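TRNA (guanine(9)-N1)-methyltransferase (Schizosaccharomyces pombe, PDB 4JWH) catalyses methyl transfer from S-adenosyl-L-methionine to N1 of guanine 9 in cytoplasmic tRNA, giving N1-methylguanosine and S-adenosyl-L-homocysteine. Local coordinates at residues 123-128 with 155-160; 189-194 with 226-231; 254-259 with 276-281. All blocks are in the same frame, centred on the assembly; numbering follows the deposited sequence.

Contact 1: residues 123-128 with 155-160; sequences SLCQQV and TRQDFV
C125 and Q157, with CA atoms 5.9 Å apart, mark where the helical segments 123-128 and 155-160 approach; their axes come within 9.5 Å and cross at -69°. C125 carries most of the contact. Its thiol leaves the backbone on the side opposite N (chi1 177°) and points at the other helix, where SG lies 3.5 Å from the CA of Q157 and beside the CB of the same residue. The sulfur thus rests on backbone as well as side chain. On one flank of the cysteine, the CB of C125 packs against the CG of R156 at 3.9 Å. The arginine chain bends at its second torsion (66°), and its guanidinium has V160 CG2 over the centre of one face. R156 also touches I121 and N122, one turn earlier on the facing helix. The two helices belong to consecutive beta-alpha-beta units of the parallel sheet of the SPOUT fold: helix 118-137 links strands 105-109 and 143-147, and helix 151-161 links 143-147 to 171-173. On the other flank, Q157 extends fully beyond CG and crosses V128 at about a right angle, with NE2 of Q157 4.0 Å from CG1 of V128. The two segments share no direct hydrogen bond, but a water bridges them: it accepts from NE2 of Q157 at 2.9 Å and donates to the carbonyl O of C125 at 2.8 Å. The same carbonyl is bonded to T129 OG1, while L153 packs on C125 from within the second helix.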
loop_
_atom_site.group_PDB
_atom_site.type_symbol
_atom_site.label_atom_id
_atom_site.label_comp_id
_atom_site.label_asym_id
_atom_site.label_seq_id
_atom_site.Cartn_x
_atom_site.Cartn_y
_atom_site.Cartn_z
ATOM N N SER A 123 -14.363 -5.030 2.273
ATOM C CA SER A 123 -13.491 -4.113 3.009
ATOM C C SER A 123 -12.235 -3.687 2.208
ATOM O O SER A 123 -11.905 -2.499 2.143
ATOM C CB SER A 123 -13.117 -4.700 4.367
ATOM O OG SER A 123 -11.955 -4.051 4.863
ATOM N N LEU A 124 -11.549 -4.651 1.597
ATOM C CA LEU A 124 -10.371 -4.367 0.766
ATOM C C LEU A 124 -10.717 -3.371 -0.346
ATOM O O LEU A 124 -10.011 -2.411 -0.619
ATOM C CB LEU A 124 -9.807 -5.677 0.187
ATOM C CG LEU A 124 -8.569 -5.487 -0.712
ATOM C CD1 LEU A 124 -7.393 -4.864 0.107
ATOM C CD2 LEU A 124 -8.188 -6.815 -1.306
ATOM N N CYS A 125 -11.859 -3.565 -0.966
ATOM C CA CYS A 125 -12.238 -2.686 -2.042
ATOM C C CYS A 125 -12.394 -1.205 -1.582
ATOM O O CYS A 125 -11.948 -0.270 -2.248
ATOM C CB CYS A 125 -13.513 -3.227 -2.650
ATOM S SG CYS A 125 -14.113 -2.179 -3.918
ATOM N N GLN A 126 -13.021 -1.014 -0.420
ATOM C CA GLN A 126 -13.104 0.300 0.238
ATOM C C GLN A 126 -11.686 0.839 0.504
ATOM O O GLN A 126 -11.381 1.999 0.258
ATOM C CB GLN A 126 -13.939 0.163 1.529
ATOM C CG GLN A 126 -13.774 1.263 2.586
ATOM C CD GLN A 126 -14.699 1.052 3.788
ATOM O OE1 GLN A 126 -14.255 0.667 4.883
ATOM N NE2 GLN A 126 -15.994 1.293 3.582
ATOM N N GLN A 127 -10.809 -0.037 0.956
ATOM C CA GLN A 127 -9.431 0.368 1.272
ATOM C C GLN A 127 -8.628 0.769 0.049
ATOM O O GLN A 127 -7.850 1.729 0.128
ATOM C CB GLN A 127 -8.733 -0.734 2.034
ATOM C CG GLN A 127 -9.301 -0.880 3.408
ATOM C CD GLN A 127 -8.621 -1.928 4.228
ATOM O OE1 GLN A 127 -7.425 -2.161 4.093
ATOM N NE2 GLN A 127 -9.366 -2.535 5.138
ATOM N N VAL A 128 -8.800 0.042 -1.063
ATOM C CA VAL A 128 -8.139 0.424 -2.326
ATOM C C VAL A 128 -8.605 1.801 -2.761
ATOM O O VAL A 128 -7.802 2.622 -3.189
ATOM C CB VAL A 128 -8.402 -0.592 -3.481
ATOM C CG1 VAL A 128 -7.991 -0.016 -4.853
ATOM C CG2 VAL A 128 -7.661 -1.932 -3.211
ATOM N N THR A 155 -14.432 -7.343 -9.677
ATOM C CA THR A 155 -15.912 -7.343 -9.795
ATOM C C THR A 155 -16.542 -6.394 -8.757
ATOM O O THR A 155 -17.247 -5.449 -9.112
ATOM C CB THR A 155 -16.426 -8.757 -9.618
ATOM O OG1 THR A 155 -15.783 -9.592 -10.595
ATOM C CG2 THR A 155 -17.977 -8.849 -9.741
ATOM N N ARG A 156 -16.224 -6.637 -7.485
ATOM C CA ARG A 156 -16.724 -5.835 -6.366
ATOM C C ARG A 156 -16.490 -4.352 -6.602
ATOM O O ARG A 156 -17.410 -3.534 -6.472
ATOM C CB ARG A 156 -16.044 -6.271 -5.058
ATOM C CG ARG A 156 -16.453 -5.460 -3.820
ATOM C CD ARG A 156 -17.913 -5.680 -3.486
ATOM N NE ARG A 156 -18.333 -4.852 -2.366
ATOM C CZ ARG A 156 -19.599 -4.597 -2.046
ATOM N NH1 ARG A 156 -20.594 -5.082 -2.786
ATOM N NH2 ARG A 156 -19.868 -3.836 -0.988
ATOM N N GLN A 157 -15.260 -4.004 -6.970
ATOM C CA GLN A 157 -14.908 -2.618 -7.274
ATOM C C GLN A 157 -15.848 -1.986 -8.290
ATOM O O GLN A 157 -16.341 -0.889 -8.077
ATOM C CB GLN A 157 -13.467 -2.496 -7.768
ATOM C CG GLN A 157 -13.044 -1.073 -8.003
ATOM C CD GLN A 157 -11.640 -0.971 -8.532
ATOM O OE1 GLN A 157 -11.363 -1.390 -9.658
ATOM N NE2 GLN A 157 -10.736 -0.404 -7.726
ATOM N N ASP A 158 -16.060 -2.655 -9.410
ATOM C CA ASP A 158 -16.928 -2.100 -10.443
ATOM C C ASP A 158 -18.416 -2.084 -10.016
ATOM O O ASP A 158 -19.165 -1.189 -10.394
ATOM C CB ASP A 158 -16.716 -2.843 -11.761
ATOM C CG ASP A 158 -17.577 -2.304 -12.864
ATOM O OD1 ASP A 158 -17.347 -1.154 -13.320
ATOM O OD2 ASP A 158 -18.493 -3.048 -13.265
ATOM N N PHE A 159 -18.819 -3.072 -9.214
ATOM C CA PHE A 159 -20.170 -3.124 -8.642
ATOM C C PHE A 159 -20.403 -1.909 -7.769
ATOM O O PHE A 159 -21.411 -1.195 -7.929
ATOM C CB PHE A 159 -20.368 -4.395 -7.807
ATOM C CG PHE A 159 -21.738 -4.501 -7.149
ATOM C CD1 PHE A 159 -21.966 -3.963 -5.882
ATOM C CD2 PHE A 159 -22.793 -5.155 -7.800
ATOM C CE1 PHE A 159 -23.226 -4.059 -5.268
ATOM C CE2 PHE A 159 -24.056 -5.267 -7.201
ATOM C CZ PHE A 159 -24.276 -4.718 -5.929
ATOM N N VAL A 160 -19.469 -1.681 -6.841
ATOM C CA VAL A 160 -19.568 -0.555 -5.917
ATOM C C VAL A 160 -19.359 0.774 -6.630
ATOM O O VAL A 160 -20.146 1.695 -6.455
ATOM C CB VAL A 160 -18.586 -0.652 -4.720
ATOM C CG1 VAL A 160 -18.863 0.465 -3.737
ATOM C CG2 VAL A 160 -18.720 -1.991 -4.012
HETATM O O HOH W 1 -11.594 0.078 -4.973
#

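Contact 2: residues 189-194 with 226-231; sequences LVYLSA and NKASEQ. With SAH (S-adenosyl-L-homocysteine), chain C.
Y191 meets A228 through its CB and the root of its ring: the methyl CB of A228 lies 3.6 Å from CB of Y191 and 3.8 Å from its CD1. The methyl approaches the ring obliquely, and its small size probably lets the helix settle against the strand, with the CA atoms of Y191 and A228 6.4 Å apart. K227 adds a second, looser contact. Its fully extended chain slants past the tyrosine, bringing CD to 4.3 Å from CE1 of Y191, at neither face nor edge. The polar ends of these two side chains converge on one acceptor, since D109 OD2 forms a salt bridge with K227 NZ and a hydrogen bond with Y191 OH; the shared oxygen ties the phenol end of the ring to the lysine ammonium. Helix 223-231 leads from strand 208-212 to strand 234-236 and so passes over strand 189-192, which lies between them in the parallel sheet, a beta-alpha-beta crossover in the knotted region of the SPOUT fold where the cofactor binds. Beyond Y191 the chain reaches S-adenosyl-L-homocysteine. The ligand's O3' sits off the edge of the tyrosine ring, near its plane. At the next residue the ribose O2' donates a hydrogen bond of 2.8 Å to the carbonyl O of L192, and A194 places CB 3.4 Å from N6 of the adenine.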
loop_
_atom_site.group_PDB
_atom_site.type_symbol
_atom_site.label_atom_id
_atom_site.label_comp_id
_atom_site.label_asym_id
_atom_site.label_seq_id
_atom_site.Cartn_x
_atom_site.Cartn_y
_atom_site.Cartn_z
ATOM N N LEU A 189 12.559 -3.160 -5.467
ATOM C CA LEU A 189 11.325 -3.544 -4.800
ATOM C C LEU A 189 11.571 -3.721 -3.323
ATOM O O LEU A 189 12.591 -4.290 -2.923
ATOM C CB LEU A 189 10.783 -4.868 -5.360
ATOM C CG LEU A 189 10.213 -4.836 -6.775
ATOM C CD1 LEU A 189 9.933 -6.243 -7.264
ATOM C CD2 LEU A 189 8.957 -3.952 -6.892
ATOM N N VAL A 190 10.628 -3.239 -2.518
ATOM C CA VAL A 190 10.631 -3.497 -1.073
ATOM C C VAL A 190 9.194 -3.880 -0.729
ATOM O O VAL A 190 8.267 -3.107 -0.972
ATOM C CB VAL A 190 11.065 -2.236 -0.248
ATOM C CG1 VAL A 190 10.820 -2.449 1.250
ATOM C CG2 VAL A 190 12.519 -1.847 -0.510
ATOM N N TYR A 191 9.010 -5.077 -0.168
ATOM C CA TYR A 191 7.705 -5.507 0.298
ATOM C C TYR A 191 7.563 -5.135 1.785
ATOM O O TYR A 191 8.288 -5.636 2.647
ATOM C CB TYR A 191 7.536 -7.018 0.098
ATOM C CG TYR A 191 6.098 -7.473 -0.124
ATOM C CD1 TYR A 191 5.778 -8.269 -1.213
ATOM C CD2 TYR A 191 5.072 -7.153 0.789
ATOM C CE1 TYR A 191 4.478 -8.710 -1.437
ATOM C CE2 TYR A 191 3.746 -7.576 0.569
ATOM C CZ TYR A 191 3.477 -8.350 -0.570
ATOM O OH TYR A 191 2.235 -8.820 -0.846
ATOM N N LEU A 192 6.621 -4.247 2.069
ATOM C CA LEU A 192 6.318 -3.846 3.444
ATOM C C LEU A 192 5.615 -4.991 4.193
ATOM O O LEU A 192 4.614 -5.526 3.716
ATOM C CB LEU A 192 5.454 -2.587 3.418
ATOM C CG LEU A 192 6.223 -1.365 2.842
ATOM C CD1 LEU A 192 5.334 -0.178 2.670
ATOM C CD2 LEU A 192 7.406 -0.979 3.769
ATOM N N SER A 193 6.157 -5.370 5.350
ATOM C CA SER A 193 5.564 -6.424 6.183
ATOM C C SER A 193 5.812 -6.156 7.680
ATOM O O SER A 193 6.936 -5.854 8.076
ATOM C CB SER A 193 6.109 -7.819 5.771
ATOM O OG SER A 193 5.812 -8.838 6.734
ATOM N N ALA A 194 4.775 -6.280 8.500
ATOM C CA ALA A 194 4.962 -6.150 9.950
ATOM C C ALA A 194 5.931 -7.208 10.528
ATOM O O ALA A 194 6.505 -7.022 11.595
ATOM C CB ALA A 194 3.618 -6.190 10.658
ATOM N N ASN A 226 6.774 -14.186 3.719
ATOM C CA ASN A 226 7.198 -15.448 3.082
ATOM C C ASN A 226 7.269 -15.335 1.581
ATOM O O ASN A 226 8.150 -15.875 0.934
ATOM C CB ASN A 226 6.226 -16.582 3.439
ATOM C CG ASN A 226 6.489 -17.151 4.832
ATOM O OD1 ASN A 226 7.586 -17.028 5.347
ATOM N ND2 ASN A 226 5.458 -17.713 5.462
ATOM N N LYS A 227 6.296 -14.636 1.037
ATOM C CA LYS A 227 6.162 -14.459 -0.384
ATOM C C LYS A 227 7.372 -13.697 -0.932
ATOM O O LYS A 227 8.001 -14.133 -1.886
ATOM C CB LYS A 227 4.862 -13.703 -0.682
ATOM C CG LYS A 227 4.709 -13.376 -2.177
ATOM C CD LYS A 227 3.399 -12.747 -2.488
ATOM C CE LYS A 227 3.316 -12.498 -3.988
ATOM N NZ LYS A 227 1.948 -12.040 -4.307
ATOM N N ALA A 228 7.711 -12.581 -0.292
ATOM C CA ALA A 228 8.812 -11.734 -0.755
ATOM C C ALA A 228 10.171 -12.420 -0.578
ATOM O O ALA A 228 11.021 -12.316 -1.469
ATOM C CB ALA A 228 8.796 -10.355 -0.058
ATOM N N SER A 229 10.368 -13.123 0.546
ATOM C CA SER A 229 11.609 -13.902 0.753
ATOM C C SER A 229 11.818 -14.932 -0.335
ATOM O O SER A 229 12.917 -15.013 -0.925
ATOM C CB SER A 229 11.613 -14.620 2.112
ATOM O OG SER A 229 11.375 -13.679 3.117
ATOM N N GLU A 230 10.770 -15.703 -0.633
ATOM C CA GLU A 230 10.866 -16.714 -1.697
ATOM C C GLU A 230 11.257 -16.088 -3.025
ATOM O O GLU A 230 11.956 -16.718 -3.827
ATOM C CB GLU A 230 9.569 -17.514 -1.835
ATOM C CG GLU A 230 9.664 -18.814 -2.649
ATOM C CD GLU A 230 9.672 -18.608 -4.163
ATOM O OE1 GLU A 230 10.180 -19.493 -4.888
ATOM O OE2 GLU A 230 9.198 -17.567 -4.645
ATOM N N GLN A 231 10.818 -14.851 -3.273
ATOM C CA GLN A 231 11.213 -14.154 -4.512
ATOM C C GLN A 231 12.608 -13.520 -4.460
ATOM O O GLN A 231 13.088 -13.036 -5.474
ATOM C CB GLN A 231 10.205 -13.052 -4.879
ATOM C CG GLN A 231 8.805 -13.547 -5.234
ATOM C CD GLN A 231 7.777 -12.416 -5.271
ATOM O OE1 GLN A 231 7.918 -11.405 -4.588
ATOM N NE2 GLN A 231 6.742 -12.595 -6.055
HETATM N N SAH C . -0.955 -11.273 7.513
HETATM C CA SAH C . -0.939 -10.303 6.428
HETATM C CB SAH C . -1.848 -9.130 6.883
HETATM C CG SAH C . -1.283 -7.827 6.501
HETATM S SD SAH C . -2.067 -6.273 6.691
HETATM C C SAH C . 0.513 -10.105 6.017
HETATM O O SAH C . 1.007 -9.100 5.603
HETATM O OXT SAH C . 1.253 -11.044 6.037
HETATM C "C5'" SAH C . -1.991 -5.654 5.058
HETATM C "C4'" SAH C . -0.677 -5.043 4.582
HETATM O "O4'" SAH C . -0.356 -3.856 5.241
HETATM C "C3'" SAH C . 0.580 -5.915 4.685
HETATM O "O3'" SAH C . 0.686 -6.838 3.641
HETATM C "C2'" SAH C . 1.694 -4.926 4.708
HETATM O "O2'" SAH C . 2.030 -4.624 3.392
HETATM C "C1'" SAH C . 1.029 -3.767 5.402
HETATM N N9 SAH C . 1.415 -3.633 6.817
HETATM C C8 SAH C . 0.620 -3.710 7.847
HETATM N N7 SAH C . 1.237 -3.475 8.975
HETATM C C5 SAH C . 2.467 -3.202 8.669
HETATM C C6 SAH C . 3.693 -2.854 9.390
HETATM N N6 SAH C . 3.690 -2.758 10.694
HETATM N N1 SAH C . 4.783 -2.649 8.691
HETATM C C2 SAH C . 4.792 -2.743 7.374
HETATM N N3 SAH C . 3.743 -3.066 6.661
HETATM C C4 SAH C . 2.569 -3.297 7.235
#

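Contact 3: residues 254-259 with 276-281; sequences VNQVFE and EVIPKR. With SAH (S-adenosyl-L-homocysteine), chain C.
V277 and I278 bring the end of helix 270-277 back against the start of helix 254-267, the pair of C-terminal helices that completes this SPOUT methyltransferase domain. On the far side of the first helix, V257 puts CG2 3.5 Å from N9 of S-adenosyl-L-homocysteine. E276 packs on L263 further along that helix. V277 then does most of the work: its CG1 sits between Q256 and E259, 4.0 Å from CG of Q256 and 3.7 Å from OE2 of E259, while its CG2 rests on CB of E259 alone of the two. The glutamate is steadied by N255, whose ND2 donates a nearly straight bond (175°, 3.0 Å) to OE1 of E259, meeting it from well above the carboxylate plane. A water accepts from Q256 NE2 at 2.9 Å; its very short second leg, to V277 O, is doubtful. The amide's OE1 is bonded to the backbone N of T253. I278 leaves helical geometry and also touches L252, a cofactor-binding residue. With CG of Q256 anti to the carbonyl carbon (chi1 -78°) and the chain extended beyond, the amide reaches I278, whose side chain crosses it at about a right angle, CG2 of I278 3.7 Å from NE2 of Q256.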
loop_
_atom_site.group_PDB
_atom_site.type_symbol
_atom_site.label_atom_id
_atom_site.label_comp_id
_atom_site.label_asym_id
_atom_site.label_seq_id
_atom_site.Cartn_x
_atom_site.Cartn_y
_atom_site.Cartn_z
ATOM N N VAL A 254 -4.457 -1.891 4.845
ATOM C CA VAL A 254 -3.868 -1.450 3.573
ATOM C C VAL A 254 -3.870 0.083 3.474
ATOM O O VAL A 254 -2.830 0.697 3.234
ATOM C CB VAL A 254 -4.602 -2.065 2.367
ATOM C CG1 VAL A 254 -4.081 -1.463 1.050
ATOM C CG2 VAL A 254 -4.485 -3.610 2.380
ATOM N N ASN A 255 -5.026 0.705 3.707
ATOM C CA ASN A 255 -5.110 2.160 3.545
ATOM C C ASN A 255 -4.372 2.906 4.643
ATOM O O ASN A 255 -3.864 3.981 4.399
ATOM C CB ASN A 255 -6.558 2.686 3.462
ATOM C CG ASN A 255 -7.311 2.500 4.764
ATOM O OD1 ASN A 255 -7.684 1.388 5.089
ATOM N ND2 ASN A 255 -7.448 3.575 5.557
ATOM N N GLN A 256 -4.326 2.366 5.850
ATOM C CA GLN A 256 -3.555 3.037 6.917
ATOM C C GLN A 256 -2.067 3.106 6.555
ATOM O O GLN A 256 -1.397 4.128 6.745
ATOM C CB GLN A 256 -3.752 2.349 8.273
ATOM C CG GLN A 256 -5.092 2.697 8.936
ATOM C CD GLN A 256 -5.330 1.905 10.209
ATOM O OE1 GLN A 256 -4.937 0.742 10.305
ATOM N NE2 GLN A 256 -5.981 2.536 11.199
ATOM N N VAL A 257 -1.553 2.016 6.016
ATOM C CA VAL A 257 -0.136 1.950 5.656
ATOM C C VAL A 257 0.105 2.916 4.508
ATOM O O VAL A 257 1.021 3.718 4.544
ATOM C CB VAL A 257 0.234 0.504 5.226
ATOM C CG1 VAL A 257 1.612 0.474 4.560
ATOM C CG2 VAL A 257 0.216 -0.401 6.460
ATOM N N PHE A 258 -0.752 2.864 3.495
ATOM C CA PHE A 258 -0.624 3.814 2.373
ATOM C C PHE A 258 -0.609 5.264 2.851
ATOM O O PHE A 258 0.261 6.059 2.462
ATOM C CB PHE A 258 -1.718 3.649 1.313
ATOM C CG PHE A 258 -1.543 4.594 0.165
ATOM C CD1 PHE A 258 -0.746 4.238 -0.910
ATOM C CD2 PHE A 258 -2.083 5.873 0.210
ATOM C CE1 PHE A 258 -0.518 5.145 -1.976
ATOM C CE2 PHE A 258 -1.846 6.788 -0.825
ATOM C CZ PHE A 258 -1.054 6.404 -1.917
ATOM N N GLU A 259 -1.605 5.618 3.669
ATOM C CA GLU A 259 -1.734 6.964 4.198
ATOM C C GLU A 259 -0.491 7.385 4.988
ATOM O O GLU A 259 -0.024 8.547 4.905
ATOM C CB GLU A 259 -2.996 7.059 5.075
ATOM C CG GLU A 259 -4.321 6.968 4.301
ATOM C CD GLU A 259 -5.492 6.632 5.232
ATOM O OE1 GLU A 259 -6.592 6.361 4.738
ATOM O OE2 GLU A 259 -5.287 6.593 6.481
ATOM N N GLU A 276 -1.263 11.380 12.921
ATOM C CA GLU A 276 -2.378 11.722 12.066
ATOM C C GLU A 276 -3.235 10.503 11.709
ATOM O O GLU A 276 -4.453 10.581 11.674
ATOM C CB GLU A 276 -1.855 12.426 10.804
ATOM C CG GLU A 276 -2.870 13.319 10.121
ATOM C CD GLU A 276 -3.327 14.482 10.997
ATOM O OE1 GLU A 276 -2.466 15.244 11.519
ATOM O OE2 GLU A 276 -4.563 14.624 11.160
ATOM N N VAL A 277 -2.606 9.363 11.463
ATOM C CA VAL A 277 -3.367 8.222 10.960
ATOM C C VAL A 277 -3.828 7.329 12.100
ATOM O O VAL A 277 -4.910 6.773 12.062
ATOM C CB VAL A 277 -2.547 7.439 9.917
ATOM C CG1 VAL A 277 -3.227 6.165 9.515
ATOM C CG2 VAL A 277 -2.269 8.336 8.704
ATOM N N ILE A 278 -3.004 7.192 13.117
ATOM C CA ILE A 278 -3.348 6.324 14.239
ATOM C C ILE A 278 -3.116 7.093 15.575
ATOM O O ILE A 278 -2.276 6.709 16.386
ATOM C CB ILE A 278 -2.569 4.947 14.136
ATOM C CG1 ILE A 278 -1.052 5.177 13.980
ATOM C CG2 ILE A 278 -3.075 4.122 12.937
ATOM C CD1 ILE A 278 -0.186 3.989 14.308
ATOM N N PRO A 279 -3.827 8.219 15.784
ATOM C CA PRO A 279 -3.519 8.952 17.025
ATOM C C PRO A 279 -3.799 8.087 18.258
ATOM O O PRO A 279 -4.740 7.310 18.251
ATOM C CB PRO A 279 -4.470 10.149 16.995
ATOM C CG PRO A 279 -5.502 9.838 15.982
ATOM C CD PRO A 279 -4.935 8.827 15.025
ATOM N N LYS A 280 -2.973 8.218 19.285
ATOM C CA LYS A 280 -3.127 7.427 20.508
ATOM C C LYS A 280 -4.428 7.781 21.254
ATOM O O LYS A 280 -5.057 6.922 21.862
ATOM C CB LYS A 280 -1.878 7.562 21.387
ATOM N N ARG A 281 -4.788 9.062 21.202
ATOM C CA ARG A 281 -6.172 9.600 21.248
ATOM C C ARG A 281 -6.387 10.745 22.205
ATOM O O ARG A 281 -6.371 11.898 21.776
ATOM C CB ARG A 281 -7.291 8.550 21.327
ATOM C CG ARG A 281 -7.771 8.155 19.946
ATOM C CD ARG A 281 -9.080 7.420 20.011
ATOM N NE ARG A 281 -8.868 5.980 19.895
ATOM C CZ ARG A 281 -9.808 5.064 20.087
ATOM N NH1 ARG A 281 -11.046 5.422 20.440
ATOM N NH2 ARG A 281 -9.509 3.776 19.937
HETATM N N SAH C . -0.955 -11.273 7.513
HETATM C CA SAH C . -0.939 -10.303 6.428
HETATM C CB SAH C . -1.848 -9.130 6.883
HETATM C CG SAH C . -1.283 -7.827 6.501
HETATM S SD SAH C . -2.067 -6.273 6.691
HETATM C C SAH C . 0.513 -10.105 6.017
HETATM O O SAH C . 1.007 -9.100 5.603
HETATM O OXT SAH C . 1.253 -11.044 6.037
HETATM C "C5'" SAH C . -1.991 -5.654 5.058
HETATM C "C4'" SAH C . -0.677 -5.043 4.582
HETATM O "O4'" SAH C . -0.356 -3.856 5.241
HETATM C "C3'" SAH C . 0.580 -5.915 4.685
HETATM O "O3'" SAH C . 0.686 -6.838 3.641
HETATM C "C2'" SAH C . 1.694 -4.926 4.708
HETATM O "O2'" SAH C . 2.030 -4.624 3.392
HETATM C "C1'" SAH C . 1.029 -3.767 5.402
HETATM N N9 SAH C . 1.415 -3.633 6.817
HETATM C C8 SAH C . 0.620 -3.710 7.847
HETATM N N7 SAH C . 1.237 -3.475 8.975
HETATM C C5 SAH C . 2.467 -3.202 8.669
HETATM C C6 SAH C . 3.693 -2.854 9.390
HETATM N N6 SAH C . 3.690 -2.758 10.694
HETATM N N1 SAH C . 4.783 -2.649 8.691
HETATM C C2 SAH C . 4.792 -2.743 7.374
HETATM N N3 SAH C . 3.743 -3.066 6.661
HETATM C C4 SAH C . 2.569 -3.297 7.235
HETATM O O HOH W 2 -6.647 5.296 10.949
#

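From the N terminus, contact 1 closes the first loop, from helix 118-137 through strand 143-147 to helix 151-161. Contact 2 closes the next, which contains strand 208-212 and joins strand 189-192 to helix 223-231. Contact 3 then folds the two C-terminal helices together. The three loops follow in series, without nesting or crossing. In space they are bridged: Q127 and L124 of contact 1 touch V254 and N255 of contact 3, bringing helix 118-137 against helix 254-267. Contacts 2 and 3 meet where L192 packs on V257, and both line the S-adenosyl-L-homocysteine site, whereas contacts 1 and 2 do not touch.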